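Local coordinates for protein AgaA (Rhizobium radiobacter, PDB 6HLX) that binds the opine agropinic acid as the periplasmic substrate-binding protein of an ABC transporter, so that the compound can be imported into the bacterium, at residues 30-41 with 472-482; 166-176 with 188-196. All blocks are in the same frame, centred on the assembly; numbering follows the deposited sequence. Where two conformers were deposited one is given.

Ala31 and Ile480 of interaction 1 rest on Tyr193 and Val191 of interaction 2. Interaction 1 joins the end of helix 23-32 and strand 37-39 to residues 472-482, more than 430 positions later; interaction 2, nested inside that loop, pairs strands 171-176 and 190-195 of the seven-stranded sheet. Their centres lie about 17 Å apart, yet they touch: Ala31 CB is 3.3 Å from Tyr193 OH, and Ile480 CG1 lies 3.8 Å from Val191 CG2. Residues 472-482 also reach the pocket, where the side chain of Phe474 is about 3 Å from bound agropinic acid, while interaction 2 carries zinc ions on its other face.

Interaction 1. Residues 30-41 with 472-482; sequences LAIHRGLVNYGI and LTFQSGLSIEN
Leu30, on the last turn of helix 23-32, meets Gln475 and Leu478 with different methyls: CD1 reaches the backbone of Gln475, 3.6 Å from its CA, and CD2 meets Leu478 CD2 at 3.8 Å. Leu478 sits among three partners, since its CD1 touches the carbonyl O of Tyr39 and its CD2 lies over one face of the Arg34 guanidinium, near the rim. Ala31 adds its CB against Ile480 CG2.

Leu472 makes a CH-pi contact with Tyr39: its CD2 stands over one ring face, 3.7 Å from the centroid. Gln475 OE1 approaches the same ring at its edge, while the phenol oxygen hydrogen-bonds to Asp129.

Residues 472-481 continue a 3-10 segment that begins earlier in the chain, with i to i+3 backbone bonds such as Leu478 N to Gln475 O; Phe474 within it lines the agropinic acid pocket. Strand 37-39, at one end of a five-stranded antiparallel sheet, passes alongside.

Charge is concentrated at Arg34, whose chain bends at chi2 (-65°), turning the guanidinium back toward its own backbone. There NH1 donates to the carbonyl oxygens of Leu30 and His33, and these two bonds should restrict rotation of the guanidinium. NH2 makes a weak, bent salt-bridge bond of 3.1 Å to Glu481 OE1, the two planes turned 71° apart; Tyr180 and Lys182 also hold that carboxylate.

Water completes the polar links: one molecule joins Leu30 O, Arg34 NH2 and Leu478 O, and a second donates to Gln475 OE1, 2.7 Å away, while accepting from Asn38 ND2 and Tyr39 N.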
# COMPACT_ATOMS: atom_id res chain seq x y z
N LEU A 30 -6.60 10.26 -2.17
CA LEU A 30 -5.48 11.18 -2.37
C LEU A 30 -5.82 12.40 -3.26
O LEU A 30 -5.05 13.36 -3.32
CB LEU A 30 -4.23 10.43 -2.85
CG LEU A 30 -3.68 9.45 -1.82
CD1 LEU A 30 -2.69 8.51 -2.45
CD2 LEU A 30 -3.11 10.17 -0.57
N ALA A 31 -7.01 12.39 -3.86
CA ALA A 31 -7.50 13.56 -4.59
C ALA A 31 -8.24 14.49 -3.62
O ALA A 31 -8.22 15.70 -3.80
CB ALA A 31 -8.48 13.10 -5.68
N ILE A 32 -8.94 13.92 -2.64
CA ILE A 32 -9.84 14.66 -1.73
C ILE A 32 -9.22 15.02 -0.39
O ILE A 32 -9.75 15.89 0.29
CB ILE A 32 -11.09 13.75 -1.51
CG1 ILE A 32 -11.90 13.59 -2.82
CG2 ILE A 32 -12.00 14.19 -0.32
CD1 ILE A 32 -12.85 12.26 -2.72
N HIS A 33 -8.18 14.29 0.03
CA HIS A 33 -7.65 14.47 1.38
C HIS A 33 -6.19 14.84 1.44
O HIS A 33 -5.43 14.54 0.53
CB HIS A 33 -7.85 13.15 2.16
CG HIS A 33 -9.28 12.82 2.45
ND1 HIS A 33 -10.04 13.59 3.32
CD2 HIS A 33 -10.03 11.77 2.02
CE1 HIS A 33 -11.23 13.02 3.36
NE2 HIS A 33 -11.27 11.91 2.60
N ARG A 34 -5.77 15.38 2.61
CA ARG A 34 -4.39 15.72 2.91
C ARG A 34 -4.12 15.40 4.37
O ARG A 34 -5.02 15.50 5.21
CB ARG A 34 -4.13 17.22 2.65
CG ARG A 34 -3.96 17.59 1.16
CD ARG A 34 -2.70 16.95 0.58
NE ARG A 34 -2.50 17.19 -0.86
CZ ARG A 34 -2.99 16.43 -1.83
NH1 ARG A 34 -3.79 15.40 -1.56
NH2 ARG A 34 -2.70 16.70 -3.10
N GLY A 35 -2.86 15.04 4.67
CA GLY A 35 -2.41 14.84 6.05
C GLY A 35 -1.57 16.01 6.50
O GLY A 35 -1.48 17.04 5.81
N LEU A 36 -0.90 15.87 7.67
CA LEU A 36 0.02 16.90 8.16
C LEU A 36 1.14 17.05 7.13
O LEU A 36 1.56 18.15 6.80
CB LEU A 36 0.60 16.47 9.51
CG LEU A 36 -0.39 16.50 10.66
CD1 LEU A 36 0.14 15.71 11.88
CD2 LEU A 36 -0.79 17.94 11.00
N VAL A 37 1.56 15.90 6.59
CA VAL A 37 2.58 15.77 5.54
C VAL A 37 2.11 14.72 4.54
O VAL A 37 1.27 13.88 4.88
CB VAL A 37 3.96 15.36 6.13
CG1 VAL A 37 4.59 16.48 6.96
CG2 VAL A 37 3.86 14.06 6.93
N ASN A 38 2.63 14.78 3.32
CA ASN A 38 2.37 13.74 2.31
C ASN A 38 3.61 13.68 1.46
O ASN A 38 4.35 14.67 1.40
CB ASN A 38 1.16 14.06 1.46
CG ASN A 38 -0.14 13.86 2.21
OD1 ASN A 38 -0.81 14.82 2.60
ND2 ASN A 38 -0.53 12.59 2.44
N TYR A 39 3.84 12.54 0.77
CA TYR A 39 5.00 12.49 -0.12
C TYR A 39 4.77 13.34 -1.36
O TYR A 39 3.67 13.33 -1.93
CB TYR A 39 5.23 11.03 -0.54
CG TYR A 39 5.83 10.18 0.55
CD1 TYR A 39 7.16 10.33 0.93
CD2 TYR A 39 5.07 9.21 1.20
CE1 TYR A 39 7.73 9.50 1.90
CE2 TYR A 39 5.62 8.39 2.18
CZ TYR A 39 6.95 8.53 2.52
OH TYR A 39 7.49 7.70 3.48
N GLY A 40 5.82 14.02 -1.80
CA GLY A 40 5.87 14.80 -3.04
C GLY A 40 6.14 13.84 -4.19
O GLY A 40 6.50 12.67 -3.96
N ILE A 41 5.97 14.32 -5.44
CA ILE A 41 6.13 13.47 -6.63
C ILE A 41 7.55 12.92 -6.79
O ILE A 41 7.72 11.93 -7.50
CB ILE A 41 5.61 14.16 -7.92
CG1 ILE A 41 6.47 15.40 -8.29
CG2 ILE A 41 4.11 14.49 -7.80
CD1 ILE A 41 6.30 15.90 -9.73
N LEU A 472 6.44 4.16 -3.71
CA LEU A 472 5.38 5.18 -3.67
C LEU A 472 4.37 5.04 -4.79
O LEU A 472 3.43 5.85 -4.88
CB LEU A 472 5.98 6.60 -3.70
CG LEU A 472 6.81 6.97 -2.49
CD1 LEU A 472 7.45 8.29 -2.68
CD2 LEU A 472 5.96 6.98 -1.24
N THR A 473 4.51 4.00 -5.66
CA THR A 473 3.60 3.89 -6.81
C THR A 473 2.11 3.87 -6.43
O THR A 473 1.30 4.49 -7.15
CB THR A 473 3.97 2.72 -7.74
OG1 THR A 473 3.09 2.72 -8.88
CG2 THR A 473 3.92 1.36 -7.03
N PHE A 474 1.73 3.21 -5.33
CA PHE A 474 0.30 3.16 -4.95
C PHE A 474 -0.27 4.52 -4.48
O PHE A 474 -1.48 4.64 -4.29
CB PHE A 474 0.03 2.07 -3.91
CG PHE A 474 0.24 0.63 -4.35
CD1 PHE A 474 0.35 0.30 -5.71
CD2 PHE A 474 0.28 -0.40 -3.42
CE1 PHE A 474 0.50 -1.03 -6.11
CE2 PHE A 474 0.47 -1.73 -3.82
CZ PHE A 474 0.58 -2.04 -5.16
N GLN A 475 0.63 5.51 -4.24
CA GLN A 475 0.23 6.87 -3.83
C GLN A 475 0.22 7.83 -5.01
O GLN A 475 0.05 9.04 -4.81
CB GLN A 475 1.15 7.41 -2.73
CG GLN A 475 1.07 6.57 -1.45
CD GLN A 475 1.75 7.26 -0.31
OE1 GLN A 475 2.00 8.46 -0.36
NE2 GLN A 475 2.06 6.52 0.75
N SER A 476 0.40 7.32 -6.24
CA SER A 476 0.46 8.16 -7.45
C SER A 476 -0.74 9.08 -7.65
O SER A 476 -0.61 10.13 -8.30
CB SER A 476 0.69 7.32 -8.71
OG SER A 476 1.93 6.63 -8.65
N GLY A 477 -1.90 8.69 -7.07
CA GLY A 477 -3.10 9.54 -7.13
C GLY A 477 -2.88 10.93 -6.56
O GLY A 477 -3.57 11.88 -6.95
N LEU A 478 -1.86 11.10 -5.68
CA LEU A 478 -1.50 12.45 -5.19
C LEU A 478 -1.16 13.40 -6.34
O LEU A 478 -1.45 14.60 -6.27
CB LEU A 478 -0.26 12.36 -4.29
CG LEU A 478 -0.52 11.96 -2.84
CD1 LEU A 478 0.80 11.52 -2.15
CD2 LEU A 478 -1.16 13.12 -2.07
N SER A 479 -0.51 12.87 -7.40
CA SER A 479 -0.05 13.70 -8.52
C SER A 479 -1.20 14.27 -9.38
O SER A 479 -0.94 15.08 -10.28
CB SER A 479 0.96 12.93 -9.37
OG SER A 479 0.32 11.99 -10.21
N ILE A 480 -2.48 13.86 -9.11
CA ILE A 480 -3.62 14.41 -9.89
C ILE A 480 -3.72 15.94 -9.73
O ILE A 480 -4.27 16.61 -10.59
CB ILE A 480 -4.95 13.69 -9.52
CG1 ILE A 480 -6.06 13.88 -10.64
CG2 ILE A 480 -5.47 14.08 -8.13
CD1 ILE A 480 -5.81 13.02 -11.93
N GLU A 481 -3.18 16.50 -8.63
CA GLU A 481 -3.25 17.95 -8.44
C GLU A 481 -2.37 18.72 -9.43
O GLU A 481 -2.50 19.94 -9.55
CB GLU A 481 -2.89 18.35 -7.00
CG GLU A 481 -1.43 18.14 -6.62
CD GLU A 481 -1.08 18.67 -5.24
OE1 GLU A 481 -1.97 19.26 -4.59
OE2 GLU A 481 0.08 18.50 -4.80
N ASN A 482 -1.42 18.03 -10.08
CA ASN A 482 -0.50 18.63 -11.06
C ASN A 482 -0.88 18.27 -12.49
O ASN A 482 -0.21 18.70 -13.43
CB ASN A 482 0.90 18.07 -10.83
CG ASN A 482 1.44 18.33 -9.45
OD1 ASN A 482 1.23 19.40 -8.86
ND2 ASN A 482 2.18 17.36 -8.93
O HOH W 1 -3.91 15.16 -5.12
O HOH W 2 1.71 10.70 1.09

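Interaction 2. Residues 166-176 with 188-196; sequences WTRGREITVKK and LDEVHYVFY. With ZN (zinc ion), chain N; ZN (zinc ion), chain S; EDO (1,2-ethanediol), chain Y.
Phe195 lies against the start of strand 171-176, its ring face under Glu171 CA in a CH-pi contact of 3.9 Å to the centroid. Ile172 CG1 meets the ring edge at CZ, and the indole of Trp166 comes in obliquely, its NE1 hydrogen-bonded to Glu11. On the sheet face that carries Ile172 and Tyr193, Val174 CG2 touches both Val191 CB and the edge of the Tyr193 ring; helix 23-32 packs over Ile172, Val174 and Tyr193.

The strands 171-176 and 190-195 run antiparallel in the seven-stranded mixed sheet. Ile172-Tyr193 and Val174-Val191 are hydrogen-bonded pairs, each with two backbone bonds, and further bonds run from Phe195 N to Arg170 O and from Lys176 N to Asp189 O. Where the pairing starts, Arg170 and Glu171 both face Thr167, a classic beta bulge between strands 161-167 and 171-176.

The opposite face carries the non-hydrogen-bonded pairs Glu171-Val194, Thr173-His192 and Lys175-Glu190. Glu171 and His192, from neighbouring pairs, meet diagonally with their planes 62° apart and share a zinc ion: the carboxylate is bidentate, OE1 at 2.3 Å and OE2 at 2.2 Å, and His192 ND1 binds at 2.0 Å. In one of its two conformers, Thr173 sets CG2 over one imidazole face, 3.6 Å from the centroid. The other imidazole nitrogen, NE2, donates to Glu190 OE2 at 2.8 Å, in the ring plane. Glu190 in turn binds a second zinc ion, unequally, through OE1 and OE2. Lys175 NZ forms a salt bridge of 3.3 Å to Glu190 OE1, approaching from above the carboxylate plane, and also donates to the water on that zinc.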
# COMPACT_ATOMS: atom_id res chain seq x y z
N TRP A 166 -21.05 9.76 -5.93
CA TRP A 166 -20.63 8.40 -6.17
C TRP A 166 -21.82 7.64 -6.75
O TRP A 166 -22.85 7.50 -6.09
CB TRP A 166 -20.18 7.76 -4.85
CG TRP A 166 -19.59 6.37 -4.90
CD1 TRP A 166 -19.65 5.45 -5.91
CD2 TRP A 166 -18.80 5.77 -3.86
NE1 TRP A 166 -18.97 4.30 -5.55
CE2 TRP A 166 -18.44 4.47 -4.29
CE3 TRP A 166 -18.34 6.22 -2.61
CZ2 TRP A 166 -17.64 3.62 -3.51
CZ3 TRP A 166 -17.58 5.37 -1.82
CH2 TRP A 166 -17.25 4.07 -2.26
N THR A 167 -21.71 7.22 -8.01
CA THR A 167 -22.75 6.39 -8.63
C THR A 167 -22.27 4.96 -8.45
O THR A 167 -21.29 4.56 -9.09
CB THR A 167 -22.94 6.79 -10.10
OG1 THR A 167 -23.43 8.14 -10.12
CG2 THR A 167 -23.95 5.87 -10.82
N ARG A 168 -22.95 4.18 -7.60
CA ARG A 168 -22.56 2.79 -7.30
C ARG A 168 -22.41 1.98 -8.58
O ARG A 168 -23.29 2.04 -9.45
CB ARG A 168 -23.56 2.10 -6.32
CG ARG A 168 -23.82 2.88 -5.01
CD ARG A 168 -22.76 2.71 -3.93
NE ARG A 168 -22.64 3.87 -3.05
CZ ARG A 168 -21.73 3.98 -2.08
NH1 ARG A 168 -21.69 5.07 -1.32
NH2 ARG A 168 -20.85 3.01 -1.87
N GLY A 169 -21.28 1.28 -8.70
CA GLY A 169 -20.97 0.45 -9.86
C GLY A 169 -20.50 1.22 -11.08
O GLY A 169 -20.24 0.61 -12.12
N ARG A 170 -20.35 2.56 -10.98
CA ARG A 170 -19.95 3.30 -12.17
C ARG A 170 -18.80 4.27 -11.94
O ARG A 170 -17.76 4.14 -12.60
CB ARG A 170 -21.16 4.03 -12.80
CG ARG A 170 -20.78 4.93 -13.96
CD ARG A 170 -21.96 5.41 -14.80
NE ARG A 170 -21.53 6.36 -15.83
CZ ARG A 170 -20.96 6.02 -16.99
NH1 ARG A 170 -20.57 6.95 -17.85
NH2 ARG A 170 -20.75 4.74 -17.28
N GLU A 171 -18.99 5.28 -11.06
CA GLU A 171 -17.92 6.26 -10.87
C GLU A 171 -18.05 7.11 -9.62
O GLU A 171 -19.13 7.23 -9.05
CB GLU A 171 -17.83 7.21 -12.09
CG GLU A 171 -19.05 8.10 -12.29
CD GLU A 171 -18.87 9.15 -13.38
OE1 GLU A 171 -17.84 9.12 -14.10
OE2 GLU A 171 -19.78 10.00 -13.52
N ILE A 172 -16.93 7.74 -9.25
CA ILE A 172 -16.88 8.78 -8.21
C ILE A 172 -16.43 10.04 -8.95
O ILE A 172 -15.44 10.00 -9.69
CB ILE A 172 -15.91 8.45 -7.06
CG1 ILE A 172 -16.48 7.30 -6.18
CG2 ILE A 172 -15.58 9.71 -6.22
CD1 ILE A 172 -15.43 6.56 -5.33
N THR A 173 -17.17 11.15 -8.78
CA THR A 173 -16.79 12.43 -9.39
C THR A 173 -16.29 13.38 -8.29
O THR A 173 -16.88 13.45 -7.21
CB THR A 173 -17.94 13.04 -10.21
OG1 THR A 173 -18.44 12.08 -11.15
CG2 THR A 173 -17.53 14.32 -10.95
N VAL A 174 -15.20 14.08 -8.57
CA VAL A 174 -14.63 15.07 -7.66
C VAL A 174 -14.48 16.38 -8.44
O VAL A 174 -14.28 16.33 -9.67
CB VAL A 174 -13.31 14.61 -6.99
CG1 VAL A 174 -13.51 13.28 -6.25
CG2 VAL A 174 -12.18 14.52 -8.01
N LYS A 175 -14.56 17.52 -7.74
CA LYS A 175 -14.51 18.84 -8.39
C LYS A 175 -13.45 19.69 -7.72
O LYS A 175 -13.24 19.57 -6.52
CB LYS A 175 -15.86 19.58 -8.23
CG LYS A 175 -17.02 18.96 -8.99
CD LYS A 175 -18.30 19.79 -8.79
CE LYS A 175 -19.48 19.12 -9.45
NZ LYS A 175 -19.95 19.88 -10.63
N LYS A 176 -12.82 20.59 -8.49
CA LYS A 176 -11.79 21.47 -7.96
C LYS A 176 -12.26 22.21 -6.71
O LYS A 176 -13.34 22.81 -6.70
CB LYS A 176 -11.38 22.48 -9.06
CG LYS A 176 -10.41 23.58 -8.59
CD LYS A 176 -9.86 24.34 -9.79
CE LYS A 176 -8.90 25.41 -9.34
NZ LYS A 176 -8.07 25.92 -10.47
N LEU A 188 -7.06 20.78 -13.08
CA LEU A 188 -8.31 20.23 -13.59
C LEU A 188 -9.52 20.76 -12.84
O LEU A 188 -9.47 20.96 -11.63
CB LEU A 188 -8.29 18.69 -13.49
CG LEU A 188 -7.20 17.99 -14.32
CD1 LEU A 188 -6.97 16.54 -13.83
CD2 LEU A 188 -7.58 17.97 -15.81
N ASP A 189 -10.64 20.92 -13.56
CA ASP A 189 -11.89 21.35 -12.93
C ASP A 189 -12.60 20.17 -12.26
O ASP A 189 -13.27 20.36 -11.25
CB ASP A 189 -12.79 22.03 -13.97
CG ASP A 189 -12.19 23.34 -14.46
OD1 ASP A 189 -11.85 24.20 -13.60
OD2 ASP A 189 -12.02 23.49 -15.68
N GLU A 190 -12.48 18.96 -12.85
CA GLU A 190 -13.12 17.74 -12.34
C GLU A 190 -12.33 16.52 -12.73
O GLU A 190 -11.62 16.50 -13.74
CB GLU A 190 -14.53 17.53 -12.94
CG GLU A 190 -15.51 18.64 -12.74
CD GLU A 190 -16.91 18.34 -13.22
OE1 GLU A 190 -17.76 19.22 -13.00
OE2 GLU A 190 -17.16 17.27 -13.81
N VAL A 191 -12.51 15.46 -11.96
CA VAL A 191 -11.97 14.16 -12.29
C VAL A 191 -13.11 13.17 -12.04
O VAL A 191 -13.76 13.23 -10.98
CB VAL A 191 -10.69 13.76 -11.49
CG1 VAL A 191 -10.11 12.45 -12.05
CG2 VAL A 191 -9.64 14.87 -11.57
N HIS A 192 -13.38 12.32 -13.02
CA HIS A 192 -14.38 11.25 -12.88
C HIS A 192 -13.55 9.96 -12.80
O HIS A 192 -12.85 9.58 -13.75
CB HIS A 192 -15.36 11.23 -14.08
CG HIS A 192 -16.14 12.51 -14.24
ND1 HIS A 192 -17.46 12.50 -14.64
CD2 HIS A 192 -15.74 13.79 -14.07
CE1 HIS A 192 -17.83 13.78 -14.70
NE2 HIS A 192 -16.83 14.59 -14.38
N TYR A 193 -13.61 9.30 -11.64
CA TYR A 193 -12.90 8.02 -11.40
C TYR A 193 -13.90 6.93 -11.77
O TYR A 193 -14.84 6.70 -11.02
CB TYR A 193 -12.46 7.91 -9.92
CG TYR A 193 -11.36 8.89 -9.57
CD1 TYR A 193 -10.02 8.58 -9.80
CD2 TYR A 193 -11.66 10.12 -9.00
CE1 TYR A 193 -9.01 9.49 -9.51
CE2 TYR A 193 -10.65 11.03 -8.68
CZ TYR A 193 -9.33 10.73 -8.97
OH TYR A 193 -8.35 11.65 -8.68
N VAL A 194 -13.72 6.30 -12.93
CA VAL A 194 -14.64 5.31 -13.51
C VAL A 194 -14.11 3.90 -13.21
O VAL A 194 -12.93 3.63 -13.41
CB VAL A 194 -14.81 5.55 -15.02
CG1 VAL A 194 -15.89 4.62 -15.61
CG2 VAL A 194 -15.15 7.02 -15.33
N PHE A 195 -14.97 3.03 -12.77
CA PHE A 195 -14.56 1.69 -12.33
C PHE A 195 -14.57 0.68 -13.46
O PHE A 195 -15.64 0.42 -14.03
CB PHE A 195 -15.49 1.20 -11.21
CG PHE A 195 -15.81 2.27 -10.17
CD1 PHE A 195 -14.80 3.04 -9.60
CD2 PHE A 195 -17.10 2.43 -9.69
CE1 PHE A 195 -15.09 4.02 -8.65
CE2 PHE A 195 -17.39 3.39 -8.71
CZ PHE A 195 -16.39 4.18 -8.20
N TYR A 196 -13.39 0.11 -13.77
CA TYR A 196 -13.26 -0.94 -14.79
C TYR A 196 -12.63 -2.18 -14.15
O TYR A 196 -11.40 -2.31 -14.16
CB TYR A 196 -12.40 -0.46 -15.97
CG TYR A 196 -13.05 0.59 -16.83
CD1 TYR A 196 -13.86 0.24 -17.91
CD2 TYR A 196 -12.80 1.94 -16.61
CE1 TYR A 196 -14.44 1.22 -18.72
CE2 TYR A 196 -13.36 2.92 -17.43
CZ TYR A 196 -14.19 2.56 -18.47
OH TYR A 196 -14.75 3.53 -19.28
ZN ZN N . -18.66 10.97 -15.16
ZN ZN S . -19.40 18.54 -14.09
C1 EDO Y . -26.18 6.00 -6.58
O1 EDO Y . -25.18 5.12 -6.18
C2 EDO Y . -26.73 5.36 -7.83
O2 EDO Y . -27.39 4.17 -7.46
O HOH W 3 -20.39 17.95 -12.64